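Local coordinates for pseudoazurin (Blue copper protein) (Sinorhizobium meliloti, PDB 3TU6) that binds one copper ion per subunit and, as a cupredoxin, probably shuttles electrons in the periplasm, at residues G41-L46 and Q79-V84; M18-A23 and M86-A91; V6-K11 and V33-K38; V68-P73 and I92-P97. One frame throughout, in Å; residues are numbered along the deposited sequence.

Interaction 1 of 4, residues G41-L46 and Q79-V84. With CU (copper (II) ion), chain B.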
loop_
_atom_site.group_PDB
_atom_site.type_symbol
_atom_site.label_atom_id
_atom_site.label_comp_id
_atom_site.label_asym_id
_atom_site.label_seq_id
_atom_site.Cartn_x
_atom_site.Cartn_y
_atom_site.Cartn_z
ATOM N N GLY A 41 4.116 -7.690 14.373
ATOM C CA GLY A 41 5.352 -7.845 13.609
ATOM C C GLY A 41 5.372 -7.142 12.262
ATOM O O GLY A 41 6.329 -7.298 11.503
ATOM N N HIS A 42 4.331 -6.365 11.962
ATOM C CA HIS A 42 4.246 -5.640 10.690
ATOM C C HIS A 42 4.357 -4.134 10.884
ATOM O O HIS A 42 4.136 -3.613 11.978
ATOM C CB HIS A 42 2.926 -5.945 9.976
ATOM C CG HIS A 42 2.638 -7.405 9.826
ATOM N ND1 HIS A 42 3.273 -8.198 8.894
ATOM C CD2 HIS A 42 1.776 -8.215 10.483
ATOM C CE1 HIS A 42 2.818 -9.434 8.990
ATOM N NE2 HIS A 42 1.907 -9.471 9.946
ATOM N N ASN A 43 4.702 -3.445 9.801
ATOM C CA ASN A 43 4.657 -1.991 9.750
ATOM C C ASN A 43 4.149 -1.535 8.386
ATOM O O ASN A 43 3.943 -2.356 7.491
ATOM C CB ASN A 43 6.036 -1.385 10.046
ATOM C CG ASN A 43 6.957 -1.372 8.832
ATOM O OD1 ASN A 43 7.147 -2.388 8.161
ATOM N ND2 ASN A 43 7.542 -0.213 8.554
ATOM N N SER A 44 3.945 -0.229 8.239
ATOM C CA SER A 44 3.588 0.363 6.954
ATOM C C SER A 44 4.481 1.566 6.680
ATOM O O SER A 44 4.542 2.493 7.489
ATOM C CB SER A 44 2.121 0.791 6.947
ATOM O OG SER A 44 1.768 1.348 5.692
ATOM N N ALA A 45 5.173 1.536 5.543
ATOM C CA ALA A 45 6.040 2.634 5.124
ATOM C C ALA A 45 5.938 2.829 3.614
ATOM O O ALA A 45 5.882 1.858 2.863
ATOM C CB ALA A 45 7.482 2.352 5.525
ATOM N N LEU A 46 5.917 4.087 3.181
ATOM C CA LEU A 46 5.855 4.416 1.760
ATOM C C LEU A 46 7.152 3.987 1.081
ATOM O O LEU A 46 8.240 4.240 1.598
ATOM C CB LEU A 46 5.635 5.922 1.568
ATOM C CG LEU A 46 5.426 6.432 0.138
ATOM C CD1 LEU A 46 4.094 5.950 -0.423
ATOM C CD2 LEU A 46 5.503 7.952 0.100
ATOM N N GLN A 79 4.953 -0.538 1.756
ATOM C CA GLN A 79 5.470 -1.869 2.065
ATOM C C GLN A 79 5.552 -2.145 3.560
ATOM O O GLN A 79 5.479 -1.227 4.379
ATOM C CB GLN A 79 6.868 -2.031 1.461
ATOM C CG GLN A 79 7.928 -1.115 2.079
ATOM C CD GLN A 79 9.315 -1.348 1.510
ATOM O OE1 GLN A 79 9.488 -1.498 0.300
ATOM N NE2 GLN A 79 10.314 -1.372 2.384
ATOM N N CYS A 80 5.704 -3.424 3.894
ATOM C CA CYS A 80 6.110 -3.853 5.227
ATOM C C CYS A 80 7.584 -4.233 5.147
ATOM O O CYS A 80 7.945 -5.158 4.424
ATOM C CB CYS A 80 5.287 -5.057 5.684
ATOM S SG CYS A 80 5.848 -5.790 7.236
ATOM N N ALA A 81 8.432 -3.521 5.887
ATOM C CA ALA A 81 9.883 -3.718 5.803
ATOM C C ALA A 81 10.317 -5.155 6.125
ATOM O O ALA A 81 11.095 -5.743 5.372
ATOM C CB ALA A 81 10.617 -2.719 6.699
ATOM N N PRO A 82 9.823 -5.723 7.241
ATOM C CA PRO A 82 10.140 -7.120 7.551
ATOM C C PRO A 82 9.757 -8.142 6.474
ATOM O O PRO A 82 10.493 -9.107 6.265
ATOM C CB PRO A 82 9.340 -7.379 8.832
ATOM C CG PRO A 82 9.263 -6.060 9.490
ATOM C CD PRO A 82 9.198 -5.040 8.391
ATOM N N HIS A 83 8.628 -7.934 5.798
ATOM C CA HIS A 83 8.073 -8.946 4.896
ATOM C C HIS A 83 7.947 -8.507 3.431
ATOM O O HIS A 83 7.291 -9.188 2.643
ATOM C CB HIS A 83 6.710 -9.409 5.419
ATOM C CG HIS A 83 6.728 -9.830 6.856
ATOM N ND1 HIS A 83 6.045 -9.147 7.840
ATOM C CD2 HIS A 83 7.359 -10.853 7.478
ATOM C CE1 HIS A 83 6.246 -9.739 9.004
ATOM N NE2 HIS A 83 7.040 -10.776 8.812
ATOM N N VAL A 84 8.579 -7.394 3.055
ATOM C CA VAL A 84 8.497 -6.914 1.670
ATOM C C VAL A 84 9.039 -7.955 0.689
ATOM O O VAL A 84 8.440 -8.188 -0.362
ATOM C CB VAL A 84 9.217 -5.557 1.452
ATOM C CG1 VAL A 84 10.697 -5.646 1.811
ATOM C CG2 VAL A 84 9.036 -5.090 0.010
HETATM CU CU CU B . 4.643 -7.651 7.537
#

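Interaction 2 of 4, residues M18-A23 and M86-A91. With CU (copper (II) ion), chain B.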
loop_
_atom_site.group_PDB
_atom_site.type_symbol
_atom_site.label_atom_id
_atom_site.label_comp_id
_atom_site.label_asym_id
_atom_site.label_seq_id
_atom_site.Cartn_x
_atom_site.Cartn_y
_atom_site.Cartn_z
ATOM N N MET A 18 1.650 -13.032 4.849
ATOM C CA MET A 18 2.174 -11.673 5.039
ATOM C C MET A 18 1.505 -10.728 4.038
ATOM O O MET A 18 2.008 -10.519 2.926
ATOM C CB MET A 18 3.705 -11.623 4.902
ATOM C CG MET A 18 4.473 -12.686 5.686
ATOM S SD MET A 18 4.204 -12.628 7.468
ATOM C CE MET A 18 3.070 -13.995 7.684
ATOM N N ALA A 19 0.370 -10.156 4.431
ATOM C CA ALA A 19 -0.458 -9.399 3.494
ATOM C C ALA A 19 -1.185 -8.221 4.133
ATOM O O ALA A 19 -1.624 -8.297 5.281
ATOM C CB ALA A 19 -1.468 -10.332 2.836
ATOM N N PHE A 20 -1.303 -7.135 3.372
ATOM C CA PHE A 20 -2.196 -6.037 3.720
ATOM C C PHE A 20 -3.577 -6.343 3.143
ATOM O O PHE A 20 -3.687 -6.716 1.971
ATOM C CB PHE A 20 -1.684 -4.713 3.157
ATOM C CG PHE A 20 -0.386 -4.252 3.759
ATOM C CD1 PHE A 20 -0.355 -3.672 5.022
ATOM C CD2 PHE A 20 0.805 -4.376 3.054
ATOM C CE1 PHE A 20 0.846 -3.235 5.574
ATOM C CE2 PHE A 20 2.006 -3.942 3.601
ATOM C CZ PHE A 20 2.027 -3.373 4.861
ATOM N N GLU A 21 -4.613 -6.195 3.968
ATOM C CA GLU A 21 -5.991 -6.448 3.547
ATOM C C GLU A 21 -6.871 -5.235 3.847
ATOM O O GLU A 21 -7.047 -4.866 5.011
ATOM C CB GLU A 21 -6.550 -7.687 4.251
ATOM C CG GLU A 21 -7.937 -8.096 3.767
ATOM C CD GLU A 21 -8.389 -9.425 4.336
ATOM O OE1 GLU A 21 -7.523 -10.234 4.728
ATOM O OE2 GLU A 21 -9.614 -9.661 4.389
ATOM N N PRO A 22 -7.434 -4.599 2.798
ATOM C CA PRO A 22 -7.320 -4.882 1.363
ATOM C C PRO A 22 -5.967 -4.460 0.790
ATOM O O PRO A 22 -5.323 -3.553 1.318
ATOM C CB PRO A 22 -8.447 -4.047 0.754
ATOM C CG PRO A 22 -8.609 -2.924 1.679
ATOM C CD PRO A 22 -8.346 -3.468 3.047
ATOM N N ALA A 23 -5.545 -5.126 -0.281
ATOM C CA ALA A 23 -4.283 -4.805 -0.946
ATOM C C ALA A 23 -4.358 -3.466 -1.682
ATOM O O ALA A 23 -3.344 -2.780 -1.827
ATOM C CB ALA A 23 -3.903 -5.916 -1.915
ATOM N N MET A 86 8.951 -11.076 1.025
ATOM C CA MET A 86 7.942 -12.133 0.959
ATOM C C MET A 86 6.688 -11.694 0.193
ATOM O O MET A 86 5.769 -12.491 -0.001
ATOM C CB MET A 86 7.546 -12.573 2.372
ATOM C CG MET A 86 8.709 -13.071 3.221
ATOM S SD MET A 86 8.195 -13.574 4.874
ATOM C CE MET A 86 7.237 -15.042 4.498
ATOM N N GLY A 87 6.646 -10.430 -0.225
ATOM C CA GLY A 87 5.566 -9.910 -1.064
ATOM C C GLY A 87 4.552 -9.027 -0.357
ATOM O O GLY A 87 3.507 -8.713 -0.929
ATOM N N MET A 88 4.851 -8.610 0.873
ATOM C CA MET A 88 3.911 -7.804 1.650
ATOM C C MET A 88 3.978 -6.327 1.259
ATOM O O MET A 88 4.611 -5.512 1.938
ATOM C CB MET A 88 4.149 -7.980 3.155
ATOM C CG MET A 88 3.072 -7.330 4.013
ATOM S SD MET A 88 2.976 -7.961 5.699
ATOM C CE MET A 88 1.596 -7.003 6.317
ATOM N N ILE A 89 3.330 -5.998 0.144
ATOM C CA ILE A 89 3.139 -4.610 -0.267
ATOM C C ILE A 89 1.654 -4.338 -0.492
ATOM O O ILE A 89 0.857 -5.267 -0.656
ATOM C CB ILE A 89 3.939 -4.259 -1.546
ATOM C CG1 ILE A 89 3.546 -5.167 -2.717
ATOM C CG2 ILE A 89 5.434 -4.368 -1.285
ATOM C CD1 ILE A 89 4.076 -4.683 -4.058
ATOM N N GLY A 90 1.295 -3.060 -0.491
ATOM C CA GLY A 90 -0.073 -2.636 -0.767
ATOM C C GLY A 90 -0.099 -1.334 -1.538
ATOM O O GLY A 90 0.936 -0.687 -1.718
ATOM N N ALA A 91 -1.288 -0.949 -1.987
ATOM C CA ALA A 91 -1.465 0.276 -2.753
ATOM C C ALA A 91 -2.635 1.095 -2.222
ATOM O O ALA A 91 -3.627 0.542 -1.743
ATOM C CB ALA A 91 -1.681 -0.053 -4.221
HETATM CU CU CU B . 4.643 -7.651 7.537
HETATM O O HOH W 1 0.157 -7.396 0.818
HETATM O O HOH W 2 -4.102 -0.982 0.581
#

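Interaction 3 of 4, residues V6-K11 and V33-K38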
loop_
_atom_site.group_PDB
_atom_site.type_symbol
_atom_site.label_atom_id
_atom_site.label_comp_id
_atom_site.label_asym_id
_atom_site.label_seq_id
_atom_site.Cartn_x
_atom_site.Cartn_y
_atom_site.Cartn_z
ATOM N N VAL A 6 -6.820 -0.530 6.673
ATOM C CA VAL A 6 -6.052 -1.607 6.058
ATOM C C VAL A 6 -5.426 -2.448 7.162
ATOM O O VAL A 6 -4.600 -1.954 7.928
ATOM C CB VAL A 6 -4.937 -1.068 5.146
ATOM C CG1 VAL A 6 -4.091 -2.216 4.603
ATOM C CG2 VAL A 6 -5.530 -0.255 4.012
ATOM N N GLU A 7 -5.827 -3.713 7.245
ATOM C CA GLU A 7 -5.307 -4.614 8.268
ATOM C C GLU A 7 -3.970 -5.207 7.841
ATOM O O GLU A 7 -3.796 -5.598 6.686
ATOM C CB GLU A 7 -6.309 -5.732 8.557
ATOM C CG GLU A 7 -7.617 -5.236 9.155
ATOM C CD GLU A 7 -8.530 -6.364 9.597
ATOM O OE1 GLU A 7 -9.273 -6.171 10.581
ATOM O OE2 GLU A 7 -8.505 -7.441 8.966
ATOM N N MET A 8 -3.028 -5.260 8.780
ATOM C CA MET A 8 -1.725 -5.881 8.554
ATOM C C MET A 8 -1.782 -7.285 9.150
ATOM O O MET A 8 -1.900 -7.442 10.367
ATOM C CB MET A 8 -0.616 -5.042 9.201
ATOM C CG MET A 8 -0.691 -3.557 8.846
ATOM S SD MET A 8 0.729 -2.575 9.381
ATOM C CE MET A 8 0.472 -2.551 11.160
ATOM N N LEU A 9 -1.714 -8.299 8.286
ATOM C CA LEU A 9 -2.047 -9.674 8.666
ATOM C C LEU A 9 -0.982 -10.692 8.269
ATOM O O LEU A 9 -0.279 -10.524 7.266
ATOM C CB LEU A 9 -3.369 -10.081 8.011
ATOM C CG LEU A 9 -4.625 -9.338 8.463
ATOM C CD1 LEU A 9 -5.746 -9.529 7.452
ATOM C CD2 LEU A 9 -5.050 -9.811 9.842
ATOM N N ASN A 10 -0.890 -11.761 9.058
ATOM C CA ASN A 10 -0.039 -12.900 8.727
ATOM C C ASN A 10 -0.671 -13.755 7.633
ATOM O O ASN A 10 0.021 -14.224 6.731
ATOM C CB ASN A 10 0.223 -13.766 9.966
ATOM C CG ASN A 10 1.117 -13.082 10.984
ATOM O OD1 ASN A 10 1.539 -11.940 10.799
ATOM N ND2 ASN A 10 1.412 -13.785 12.070
ATOM N N LYS A 11 -1.985 -13.954 7.727
ATOM C CA LYS A 11 -2.735 -14.748 6.756
ATOM C C LYS A 11 -3.987 -13.988 6.320
ATOM O O LYS A 11 -4.818 -13.624 7.153
ATOM C CB LYS A 11 -3.120 -16.096 7.373
ATOM C CG LYS A 11 -3.846 -17.060 6.436
ATOM C CD LYS A 11 -2.942 -17.568 5.325
ATOM C CE LYS A 11 -3.610 -18.689 4.545
ATOM N NZ LYS A 11 -2.753 -19.188 3.435
ATOM N N VAL A 33 -6.246 6.826 5.558
ATOM C CA VAL A 33 -6.152 5.377 5.703
ATOM C C VAL A 33 -5.393 5.051 6.987
ATOM O O VAL A 33 -4.271 5.518 7.185
ATOM C CB VAL A 33 -5.434 4.728 4.499
ATOM C CG1 VAL A 33 -5.096 3.270 4.790
ATOM C CG2 VAL A 33 -6.291 4.837 3.251
ATOM N N THR A 34 -6.018 4.257 7.854
ATOM C CA THR A 34 -5.413 3.839 9.114
ATOM C C THR A 34 -5.004 2.376 9.028
ATOM O O THR A 34 -5.799 1.522 8.631
ATOM C CB THR A 34 -6.391 4.017 10.290
ATOM O OG1 THR A 34 -6.801 5.389 10.370
ATOM C CG2 THR A 34 -5.744 3.600 11.605
ATOM N N PHE A 35 -3.759 2.090 9.400
ATOM C CA PHE A 35 -3.250 0.724 9.379
ATOM C C PHE A 35 -3.489 0.059 10.726
ATOM O O PHE A 35 -3.244 0.657 11.767
ATOM C CB PHE A 35 -1.771 0.715 8.994
ATOM C CG PHE A 35 -1.542 1.066 7.557
ATOM C CD1 PHE A 35 -1.549 0.076 6.591
ATOM C CD2 PHE A 35 -1.373 2.385 7.163
ATOM C CE1 PHE A 35 -1.361 0.388 5.259
ATOM C CE2 PHE A 35 -1.184 2.707 5.825
ATOM C CZ PHE A 35 -1.181 1.702 4.870
ATOM N N VAL A 36 -3.990 -1.174 10.690
ATOM C CA VAL A 36 -4.392 -1.892 11.895
ATOM C C VAL A 36 -3.464 -3.079 12.122
ATOM O O VAL A 36 -3.255 -3.894 11.222
ATOM C CB VAL A 36 -5.845 -2.402 11.775
ATOM C CG1 VAL A 36 -6.316 -3.011 13.092
ATOM C CG2 VAL A 36 -6.771 -1.270 11.342
ATOM N N ALA A 37 -2.913 -3.171 13.330
ATOM C CA ALA A 37 -2.008 -4.257 13.690
ATOM C C ALA A 37 -2.797 -5.438 14.244
ATOM O O ALA A 37 -2.691 -5.761 15.429
ATOM C CB ALA A 37 -0.980 -3.772 14.711
ATOM N N LYS A 38 -3.587 -6.079 13.385
ATOM C CA LYS A 38 -4.389 -7.234 13.795
ATOM C C LYS A 38 -3.479 -8.401 14.179
ATOM O O LYS A 38 -3.721 -9.079 15.178
ATOM C CB LYS A 38 -5.359 -7.647 12.688
ATOM C CG LYS A 38 -6.379 -8.692 13.125
ATOM C CD LYS A 38 -7.600 -8.704 12.223
ATOM C CE LYS A 38 -8.644 -9.695 12.714
ATOM N NZ LYS A 38 -9.898 -9.629 11.912
#

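Interaction 4 of 4, residues V68-P73 and I92-P97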
loop_
_atom_site.group_PDB
_atom_site.type_symbol
_atom_site.label_atom_id
_atom_site.label_comp_id
_atom_site.label_asym_id
_atom_site.label_seq_id
_atom_site.Cartn_x
_atom_site.Cartn_y
_atom_site.Cartn_z
ATOM N N VAL A 68 -2.489 7.781 7.782
ATOM C CA VAL A 68 -1.847 8.603 6.758
ATOM C C VAL A 68 -2.859 9.507 6.057
ATOM O O VAL A 68 -4.017 9.129 5.865
ATOM C CB VAL A 68 -1.114 7.733 5.706
ATOM C CG1 VAL A 68 -0.104 6.820 6.388
ATOM C CG2 VAL A 68 -2.100 6.918 4.884
ATOM N N THR A 69 -2.410 10.705 5.691
ATOM C CA THR A 69 -3.218 11.662 4.942
ATOM C C THR A 69 -2.932 11.506 3.452
ATOM O O THR A 69 -1.801 11.217 3.063
ATOM C CB THR A 69 -2.898 13.110 5.362
ATOM O OG1 THR A 69 -1.501 13.371 5.169
ATOM C CG2 THR A 69 -3.254 13.334 6.825
ATOM N N LEU A 70 -3.957 11.706 2.628
ATOM C CA LEU A 70 -3.854 11.484 1.186
ATOM C C LEU A 70 -4.389 12.686 0.409
ATOM O O LEU A 70 -5.435 12.608 -0.236
ATOM C CB LEU A 70 -4.623 10.217 0.803
ATOM C CG LEU A 70 -4.167 8.918 1.472
ATOM C CD1 LEU A 70 -5.201 7.820 1.262
ATOM C CD2 LEU A 70 -2.803 8.491 0.950
ATOM N N SER A 71 -3.655 13.794 0.470
ATOM C CA SER A 71 -4.088 15.048 -0.145
ATOM C C SER A 71 -3.943 15.035 -1.665
ATOM O O SER A 71 -4.887 15.369 -2.382
ATOM C CB SER A 71 -3.309 16.232 0.439
ATOM O OG SER A 71 -3.664 16.456 1.792
ATOM N N LYS A 72 -2.763 14.655 -2.151
ATOM C CA LYS A 72 -2.486 14.671 -3.588
ATOM C C LYS A 72 -2.989 13.393 -4.259
ATOM O O LYS A 72 -2.825 12.302 -3.710
ATOM C CB LYS A 72 -0.987 14.843 -3.848
ATOM C CG LYS A 72 -0.412 16.135 -3.283
ATOM C CD LYS A 72 0.905 16.514 -3.951
ATOM C CE LYS A 72 0.687 17.231 -5.279
ATOM N NZ LYS A 72 0.118 18.597 -5.098
ATOM N N PRO A 73 -3.605 13.522 -5.449
ATOM C CA PRO A 73 -4.104 12.345 -6.158
ATOM C C PRO A 73 -2.986 11.527 -6.804
ATOM O O PRO A 73 -1.941 12.076 -7.157
ATOM C CB PRO A 73 -5.022 12.944 -7.227
ATOM C CG PRO A 73 -4.460 14.285 -7.489
ATOM C CD PRO A 73 -3.893 14.766 -6.186
ATOM N N ILE A 92 -2.496 2.415 -2.297
ATOM C CA ILE A 92 -3.603 3.331 -2.055
ATOM C C ILE A 92 -3.740 4.208 -3.289
ATOM O O ILE A 92 -2.826 4.964 -3.619
ATOM C CB ILE A 92 -3.372 4.230 -0.822
ATOM C CG1 ILE A 92 -3.050 3.388 0.413
ATOM C CG2 ILE A 92 -4.599 5.097 -0.567
ATOM C CD1 ILE A 92 -2.807 4.210 1.663
ATOM N N VAL A 93 -4.872 4.087 -3.978
ATOM C CA VAL A 93 -5.156 4.903 -5.153
ATOM C C VAL A 93 -6.049 6.067 -4.734
ATOM O O VAL A 93 -7.155 5.858 -4.229
ATOM C CB VAL A 93 -5.844 4.081 -6.260
ATOM C CG1 VAL A 93 -6.027 4.920 -7.515
ATOM C CG2 VAL A 93 -5.035 2.824 -6.569
ATOM N N VAL A 94 -5.552 7.287 -4.933
ATOM C CA VAL A 94 -6.259 8.501 -4.539
ATOM C C VAL A 94 -6.716 9.239 -5.792
ATOM O O VAL A 94 -5.890 9.708 -6.575
ATOM C CB VAL A 94 -5.356 9.424 -3.699
ATOM C CG1 VAL A 94 -6.147 10.614 -3.175
ATOM C CG2 VAL A 94 -4.729 8.649 -2.549
ATOM N N GLY A 95 -8.030 9.335 -5.983
ATOM C CA GLY A 95 -8.585 9.924 -7.199
ATOM C C GLY A 95 -8.220 9.082 -8.408
ATOM O O GLY A 95 -8.399 7.863 -8.394
ATOM N N GLU A 96 -7.693 9.730 -9.445
ATOM C CA GLU A 96 -7.238 9.032 -10.648
ATOM C C GLU A 96 -5.754 8.677 -10.539
ATOM O O GLU A 96 -4.957 9.493 -10.070
ATOM C CB GLU A 96 -7.467 9.895 -11.889
ATOM C CG GLU A 96 -8.933 10.179 -12.183
ATOM C CD GLU A 96 -9.139 10.945 -13.480
ATOM O OE1 GLU A 96 -8.136 11.336 -14.117
ATOM O OE2 GLU A 96 -10.309 11.157 -13.862
ATOM N N PRO A 97 -5.376 7.464 -10.982
ATOM C CA PRO A 97 -3.976 7.046 -10.935
ATOM C C PRO A 97 -3.150 7.693 -12.051
ATOM O O PRO A 97 -2.906 7.075 -13.091
ATOM C CB PRO A 97 -4.067 5.528 -11.108
ATOM C CG PRO A 97 -5.271 5.331 -11.955
ATOM C CD PRO A 97 -6.237 6.418 -11.566
#

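Interaction 1 of 4, residues G41-L46 and Q79-V84
H42, C80 and H83 converge on a single copper ion, which joins G41-L46 to Q79-V84. Followed outward, H42 begins with CB 4.0 Å from C80 SG; CG leads into the ring, whose ND1 binds copper at 2.0 Å, CE1 faces H83 ND1, and NE2 at the far edge is hydrogen-bonded to N10 OD1; the ring's rotation is fixed from both nitrogens. C80 SG lies at the ring's edge, in its plane, and binds copper at 2.2 Å. H83 ND1 binds copper at 2.1 Å. The imidazoles meet rim to rim, planes at 57°; because both bind copper, H42 ND1 and H83 ND1 stand 3.1 Å apart, not hydrogen-bonded. M88 supplies the fourth ligand.

N43 ties the loops twice. Its backbone N makes a weak but straight bond to C80 SG (3.7 Å, 166°). Its CG sits between the backbone N and carbonyl carbon (chi1 82°), which lets OD1 accept a hydrogen bond from A81 N at 2.8 Å, in the plane of the amide, while ND2 is held by G60 O. A leucine here would probably leave A81 N and G60 O without their mates and let the ligand loop shift. A45 and Q79 form an antiparallel hydrogen-bonded pair. Two nitrogens and a cysteine sulfur are the strong ligands of a type 1 copper site, and the weak N-H bond is likely to draw charge from that sulfur.

Interaction 2 of 4, residues M18-A23 and M86-A91
The methionine side of the type 1 copper site is built here, where M88 packs against M18 and F20 and so ties the ligand loop to strand 19-27 of the cupredoxin barrel. M88 SD binds copper at 2.5 Å, longer than the histidine and cysteine bonds, as expected of an axial thioether. The side chain reaches the metal extended, with CG anti to the backbone N (chi1 -171°). It crosses F20 at about a right angle. M88 CE stands over the centre of the F20 ring, 3.9 Å from the centroid and only 8° off the normal, a CH-pi contact; M88 SD is above the same face but farther, 4.9 Å from the centroid, a Met-aromatic pair. M88 CG meets the ring atom F20 CE2 at 3.6 Å. This packing probably limits how far the thioether can swing from the metal.

M18 adds its carbonyl O and its CB beside the M88 chain, while M18 CG touches M86 CE at 3.8 Å nearer the surface. A CB at G90 would already lie against F20 CB and A23 O; a longer side chain would probably push them away.

Between these two segments the one direct backbone hydrogen bond runs from A91 N to A23 O, 2.8 Å. Toward the copper end a water accepts from F20 N at 3.0 Å and donates to I89 O at 2.7 Å.

Interaction 3 of 4, residues V6-K11 and V33-K38
V6 pairs with F35 and E7 with V36 as parallel bridges between strands whose short axes run 24° apart. Three backbone bonds carry the register: V6 N to T34 O at 3.0 Å, V36 N to V6 O at 2.9 Å and M8 N to V36 O at 2.8 Å.

On the face of V6 and F35 the side chains interlock. V6 places CG1 anti to the backbone N (chi1 176°), where it lies beside F35 CE1 at 3.8 Å; its other branch, CG2, touches V33 CG1 at 3.6 Å. M8 runs extended to its sulfur and then bends at chi3 (-71°), which turns CE toward A37 CB, 4.0 Å away. The sulfur itself stands obliquely to the F35 ring, a Met-aromatic contact. M8 also packs on H42 and M88, so it belongs to the second shell of the copper.

The other face carries E7 and V36. Here K38 extends fully, its CB 3.6 Å from L9 CD2, and its CD passes close to the carboxylate of E7. The resulting salt bridge is long, with E7 OE1 3.8 Å from K38 NZ. Cohesion thus rests on backbone bonds and buried apolar packing, while the charge pair on the exposed side probably contributes little.

Interaction 4 of 4, residues V68-P73 and I92-P97
Apolar packing dominates, with L70 packing across I92 and V94, which point to it from one strand. L70 CD1 presses on I92 CG2 at 3.3 Å, tighter than usual for two carbons, the two side chains crossing at about a right angle. I92 places CG2 anti to its own N, on the side where L70 arrives. V94 approaches the base of the same leucine: its CG2 is 3.7 Å from L70 CB and also reaches both methyls. V68 closes the row more loosely, its CG2 4.3 Å from I92 CD1. Around this group, V33 touches V68, L70 and I92, and Y76 touches L70 and V94. With an alanine in place of this leucine, I92 CG2 and V94 CG2 would probably lose the methyls they pack on, and a gap is likely to open.

A second kind of contact sets carbon against carbonyl oxygen. V94 CG1 lies 3.6 Å from L70 O and 3.8 Å from K72 O, while V94 O faces P73, 3.2 Å from its CA. The K72 carbonyl finds its hydrogen bond outside, at the hydroxyl of Y76.

G95, with positive phi (64°), turns the chain after V94; a CB there would crowd P73 CB. The two strands are not neighbours in the sheet order, and their backbone bonds go to other partners, V68 to V33 and I92 to Y76. What joins these segments is therefore van der Waals packing within the barrel, far from the copper.

Overall arrangement
Interactions 1 and 2 complete the copper site between them: H42 ND1 and M88 SD are 3.2 Å apart on the same ion, and C80 N probably bonds to M88 O at 3.1 Å. Interaction 3 backs that site. Its N10 OD1 lies 2.6 Å from H42 NE2, and M8 CG is 3.6 Å from F20 CE1, linking it to interaction 2, whose strand 19-27 is the sheet neighbour of strand 3-9. Interaction 4 sits at the other end of the barrel, its centre about 20 Å from that of interaction 1. It shares strand 89-94 with interaction 2 and meets interaction 3 at V33, where V33 O and V68 N are 2.9 Å apart.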